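Side-chain contacts in ATP phosphoribosyltransferase regulatory subunit (Thermotoga maritima, PDB 1USY), which is probably required for the first step of histidine biosynthesis and may let histidine regulate ATP phosphoribosyltransferase by feedback: residues B[151-154]-B[160-163]; B[177-182]-B[223-228]. All coordinates share one frame; numbering follows the deposited sequence.

Interaction 1 (B[151-154]-B[160-163]); sequences LNLI and AEIE. With HIS (histidine), chain N.
Leu153 of helix 147-156 fits against Ile162 and Glu161 of helix 159-168, the next helix along the chain: two consecutive helices joined by a short link and packed side chain to side chain. The backbones approach most closely at the CA atoms of Leu153 and Ile162, 7.0 Å apart. The close part is apolar: Ile162 CD1 meets Leu153 CB at 3.7 Å, and the two chains slide past each other in opposite directions. The far end of Leu153 leans on the stem of Glu161, its CD1 and CD2 each lying 3.8 Å from Glu161 CG. These two side chains cross at about a right angle.

The looser part is at Ile154, whose backbone N stands 4.4 Å from Ile162 CD1, while its side chain reaches Val176 of helix 174-185. Asn152 and Glu163 mark the solvent side.

The carboxylate of Glu161 leaves the helix interface for one with ligand and protein. Its CG is anti to the backbone N (chi1 -178°) and the chain then bends at chi2 (119°), carrying the carboxylate beyond Leu153 toward a bound histidine, whose CB is 3.6 Å from Glu161 CD. The still closer approach of OE1 to that ligand is doubtful at 2.52 Å resolution. OE2 forms a salt bridge with a basic side chain on the chain of another protein in the assembly, and an aromatic side chain of that chain also packs on Glu161. Glu161 therefore works in two parts: its hydrocarbon stem completes the interhelical packing with Leu153, while its carboxylate is given to charge pairing with the partner protein, beside the ligand.

Interaction 2 (B[177-182]-B[223-228]); sequences EKIIED and IDLTLA
Ile179 of helix 174-185 packs on Leu225, the residue inside an Asx turn that follows strand 220-223, outermost within this chain in the main mixed sheet. The first shell is apolar. Ile179 CD1 lies 3.7 Å from Leu225 CD2 and equally near Leu225 CB, so the terminal methyl bears on the flank of the leucine, and the two side chains cross at about a right angle. Ile179 CG1 stands anti to the carbonyl carbon (chi1 -83°), and chi2 (-107°) then turns CD1 onto Leu225, although the CB itself does not point straight at the loop. One helix position on, the contact is looser: Thr226 CG2 comes 4.3 Å from Ile180 CA. Ile180 CB points away from the loop, and the residue belongs to a pocket for bound histidine.

The second shell holds the turn. Thr226 N donates to Asp224 OD1 at 2.7 Å with an N-H...O angle of 152°, and the oxygen is met nearly along its C-O axis. This bond closes the Asx turn around Leu225. The hydroxyl of Thr226 also points to OD1, but the modelled separation is too short to be trusted at this resolution. Asp224 OD2 is held in salt bridges by Arg187 and by Lys157, another residue of the histidine pocket. Behind Leu225, helix 199-215 contributes Leu205, and Tyr135 OH is hydrogen-bonded to the leucine carbonyl.

On the helix side, Asp182 N bonds to Lys178 O, an i to i+4 helical bond. The same two residues are also joined through their side chains, Lys178 NZ meeting the syn lone pair of Asp182 OD1 at 2.8 Å.

How the interactions relate
Interactions 1 and 2 follow each other in series along the chain, the first closing before the second opens, and their centres are 11 Å apart on the same side of the chain's centre. Helices 147-156, 159-168 and 174-185 come in succession, and the loop at 223-228 ties them to strand 220-223, outermost within this chain in the main sheet. The contacts touch directly: Ile162 packs on Ile180 and Glu177, and Thr226 on Ile154. Two separate histidines are bound, one beside Glu161, the other about 5 Å from the Ile180 side chain. The packed region thus connects both sites spatially; whether it transmits a signal is not established by the geometry.

Interaction 1 (B[151-154]-B[160-163])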
loop_
_atom_site.group_PDB
_atom_site.type_symbol
_atom_site.label_atom_id
_atom_site.label_comp_id
_atom_site.label_asym_id
_atom_site.label_seq_id
_atom_site.Cartn_x
_atom_site.Cartn_y
_atom_site.Cartn_z
ATOM N N LEU B 151 -29.216 23.282 13.340
ATOM C CA LEU B 151 -29.128 21.855 13.659
ATOM C C LEU B 151 -27.912 21.572 14.568
ATOM O O LEU B 151 -28.044 20.871 15.588
ATOM C CB LEU B 151 -29.203 20.952 12.425
ATOM C CG LEU B 151 -30.557 20.945 11.696
ATOM C CD1 LEU B 151 -30.380 20.570 10.224
ATOM C CD2 LEU B 151 -31.623 20.055 12.382
ATOM N N ASN B 152 -26.767 22.183 14.243
ATOM C CA ASN B 152 -25.560 21.971 15.024
ATOM C C ASN B 152 -25.791 22.390 16.482
ATOM O O ASN B 152 -25.331 21.724 17.431
ATOM C CB ASN B 152 -24.341 22.694 14.427
ATOM C CG ASN B 152 -23.694 21.909 13.281
ATOM O OD1 ASN B 152 -24.382 21.406 12.384
ATOM N ND2 ASN B 152 -22.361 21.809 13.300
ATOM N N LEU B 153 -26.502 23.493 16.638
ATOM C CA LEU B 153 -26.850 24.002 17.943
ATOM C C LEU B 153 -27.795 23.066 18.744
ATOM O O LEU B 153 -27.551 22.843 19.916
ATOM C CB LEU B 153 -27.447 25.398 17.811
ATOM C CG LEU B 153 -26.518 26.445 17.166
ATOM C CD1 LEU B 153 -27.247 27.779 16.926
ATOM C CD2 LEU B 153 -25.187 26.651 17.926
ATOM N N ILE B 154 -28.835 22.518 18.099
ATOM C CA ILE B 154 -29.716 21.522 18.693
ATOM C C ILE B 154 -28.834 20.378 19.210
ATOM O O ILE B 154 -28.956 19.900 20.368
ATOM C CB ILE B 154 -30.690 20.899 17.620
ATOM C CG1 ILE B 154 -31.435 21.944 16.752
ATOM C CG2 ILE B 154 -31.614 19.899 18.247
ATOM C CD1 ILE B 154 -32.730 22.474 17.274
ATOM N N ALA B 160 -27.765 28.674 24.655
ATOM C CA ALA B 160 -27.353 30.086 24.772
ATOM C C ALA B 160 -27.148 30.791 23.412
ATOM O O ALA B 160 -27.451 31.988 23.289
ATOM C CB ALA B 160 -26.099 30.213 25.629
ATOM N N GLU B 161 -26.627 30.060 22.420
ATOM C CA GLU B 161 -26.439 30.597 21.075
ATOM C C GLU B 161 -27.779 30.689 20.347
ATOM O O GLU B 161 -27.984 31.556 19.495
ATOM C CB GLU B 161 -25.486 29.737 20.270
ATOM C CG GLU B 161 -25.241 30.291 18.880
ATOM C CD GLU B 161 -23.797 30.632 18.649
ATOM O OE1 GLU B 161 -22.983 29.685 18.470
ATOM O OE2 GLU B 161 -23.482 31.848 18.658
ATOM N N ILE B 162 -28.688 29.785 20.683
ATOM C CA ILE B 162 -30.038 29.881 20.156
ATOM C C ILE B 162 -30.751 31.135 20.681
ATOM O O ILE B 162 -31.327 31.880 19.902
ATOM C CB ILE B 162 -30.834 28.587 20.437
ATOM C CG1 ILE B 162 -30.516 27.552 19.363
ATOM C CG2 ILE B 162 -32.331 28.855 20.463
ATOM C CD1 ILE B 162 -30.468 26.146 19.879
ATOM N N GLU B 163 -30.708 31.375 21.989
ATOM C CA GLU B 163 -31.334 32.573 22.543
ATOM C C GLU B 163 -30.733 33.850 21.937
ATOM O O GLU B 163 -31.453 34.810 21.674
ATOM C CB GLU B 163 -31.254 32.607 24.069
ATOM C CG GLU B 163 -31.567 31.283 24.725
ATOM C CD GLU B 163 -32.640 31.375 25.785
ATOM O OE1 GLU B 163 -32.272 31.393 26.992
ATOM O OE2 GLU B 163 -33.850 31.407 25.409
HETATM C C HIS N . -20.675 27.702 17.274
HETATM O O HIS N . -19.534 27.771 16.761
HETATM C CB HIS N . -20.344 30.039 17.918
HETATM C CG HIS N . -19.131 29.460 18.550
HETATM N ND1 HIS N . -18.597 29.973 19.713
HETATM C CD2 HIS N . -18.375 28.410 18.181
HETATM C CE1 HIS N . -17.549 29.238 20.023
HETATM N NE2 HIS N . -17.403 28.297 19.115
HETATM O OXT HIS N . -21.238 26.620 17.205
#

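Interaction 2 (B[177-182]-B[223-228])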
loop_
_atom_site.group_PDB
_atom_site.type_symbol
_atom_site.label_atom_id
_atom_site.label_comp_id
_atom_site.label_asym_id
_atom_site.label_seq_id
_atom_site.Cartn_x
_atom_site.Cartn_y
_atom_site.Cartn_z
ATOM N N GLU B 177 -35.990 26.171 21.321
ATOM C CA GLU B 177 -35.581 26.278 22.719
ATOM C C GLU B 177 -36.326 25.262 23.610
ATOM O O GLU B 177 -35.765 24.769 24.587
ATOM C CB GLU B 177 -35.819 27.703 23.230
ATOM C CG GLU B 177 -34.950 28.758 22.532
ATOM C CD GLU B 177 -35.492 30.178 22.645
ATOM O OE1 GLU B 177 -36.694 30.347 22.982
ATOM O OE2 GLU B 177 -34.720 31.137 22.374
ATOM N N LYS B 178 -37.571 24.938 23.247
ATOM C CA LYS B 178 -38.400 24.073 24.073
ATOM C C LYS B 178 -37.950 22.613 23.943
ATOM O O LYS B 178 -37.807 21.894 24.952
ATOM C CB LYS B 178 -39.883 24.255 23.743
ATOM C CG LYS B 178 -40.841 23.861 24.850
ATOM C CD LYS B 178 -41.907 22.894 24.312
ATOM C CE LYS B 178 -42.743 22.265 25.432
ATOM N NZ LYS B 178 -43.002 20.831 25.150
ATOM N N ILE B 179 -37.694 22.203 22.707
ATOM C CA ILE B 179 -37.111 20.896 22.414
ATOM C C ILE B 179 -35.825 20.637 23.239
ATOM O O ILE B 179 -35.707 19.621 23.927
ATOM C CB ILE B 179 -36.875 20.809 20.887
ATOM C CG1 ILE B 179 -38.175 20.386 20.212
ATOM C CG2 ILE B 179 -35.722 19.892 20.524
ATOM C CD1 ILE B 179 -38.160 18.982 19.727
ATOM N N ILE B 180 -34.886 21.571 23.192
ATOM C CA ILE B 180 -33.662 21.458 23.979
ATOM C C ILE B 180 -34.001 21.352 25.485
ATOM O O ILE B 180 -33.730 20.335 26.110
ATOM C CB ILE B 180 -32.740 22.647 23.693
ATOM C CG1 ILE B 180 -32.337 22.633 22.223
ATOM C CG2 ILE B 180 -31.526 22.590 24.556
ATOM C CD1 ILE B 180 -31.567 23.862 21.771
ATOM N N GLU B 181 -34.606 22.397 26.035
ATOM C CA GLU B 181 -35.022 22.422 27.441
ATOM C C GLU B 181 -35.814 21.138 27.889
ATOM O O GLU B 181 -35.654 20.649 29.000
ATOM C CB GLU B 181 -35.837 23.699 27.709
ATOM C CG GLU B 181 -35.004 24.961 27.809
ATOM C CD GLU B 181 -35.819 26.157 28.241
ATOM O OE1 GLU B 181 -36.499 26.761 27.380
ATOM O OE2 GLU B 181 -35.803 26.499 29.447
ATOM N N ASP B 182 -36.645 20.599 27.012
ATOM C CA ASP B 182 -37.348 19.365 27.311
ATOM C C ASP B 182 -36.384 18.241 27.509
ATOM O O ASP B 182 -36.544 17.437 28.449
ATOM C CB ASP B 182 -38.330 19.004 26.201
ATOM C CG ASP B 182 -39.642 19.744 26.340
ATOM O OD1 ASP B 182 -40.478 19.657 25.401
ATOM O OD2 ASP B 182 -39.905 20.455 27.363
ATOM N N ILE B 223 -36.935 10.577 26.838
ATOM C CA ILE B 223 -37.208 11.088 25.533
ATOM C C ILE B 223 -36.291 12.261 25.287
ATOM O O ILE B 223 -36.210 13.157 26.115
ATOM C CB ILE B 223 -38.670 11.538 25.487
ATOM C CG1 ILE B 223 -39.631 10.339 25.697
ATOM C CG2 ILE B 223 -38.912 12.363 24.229
ATOM C CD1 ILE B 223 -40.021 9.541 24.429
ATOM N N ASP B 224 -35.581 12.243 24.170
ATOM C CA ASP B 224 -34.622 13.323 23.830
ATOM C C ASP B 224 -34.553 13.511 22.319
ATOM O O ASP B 224 -34.097 12.651 21.595
ATOM C CB ASP B 224 -33.227 13.004 24.368
ATOM C CG ASP B 224 -32.213 14.119 24.085
ATOM O OD1 ASP B 224 -32.283 14.790 23.001
ATOM O OD2 ASP B 224 -31.305 14.379 24.913
ATOM N N LEU B 225 -35.025 14.659 21.874
ATOM C CA LEU B 225 -35.181 14.973 20.461
ATOM C C LEU B 225 -34.027 15.829 19.893
ATOM O O LEU B 225 -34.153 16.410 18.796
ATOM C CB LEU B 225 -36.491 15.706 20.281
ATOM C CG LEU B 225 -37.828 14.947 20.334
ATOM C CD1 LEU B 225 -37.741 13.466 20.741
ATOM C CD2 LEU B 225 -38.768 15.694 21.261
ATOM N N THR B 226 -32.972 15.973 20.714
ATOM C CA THR B 226 -31.821 16.611 20.089
ATOM C C THR B 226 -31.123 15.552 19.201
ATOM O O THR B 226 -31.747 14.613 18.728
ATOM C CB THR B 226 -30.911 17.176 21.205
ATOM O OG1 THR B 226 -30.500 16.150 22.090
ATOM C CG2 THR B 226 -31.620 18.239 22.060
ATOM N N LEU B 227 -29.863 15.728 19.006
ATOM C CA LEU B 227 -29.000 14.864 18.148
ATOM C C LEU B 227 -29.624 14.750 16.739
ATOM O O LEU B 227 -30.196 13.718 16.335
ATOM C CB LEU B 227 -28.647 13.456 18.819
ATOM C CG LEU B 227 -29.653 12.270 19.029
ATOM C CD1 LEU B 227 -29.238 11.448 20.269
ATOM C CD2 LEU B 227 -31.125 12.616 19.265
ATOM N N ALA B 228 -29.428 15.892 16.093
ATOM C CA ALA B 228 -29.837 16.188 14.739
ATOM C C ALA B 228 -28.924 15.469 13.724
ATOM O O ALA B 228 -29.305 15.233 12.577
ATOM C CB ALA B 228 -29.735 17.703 14.494
#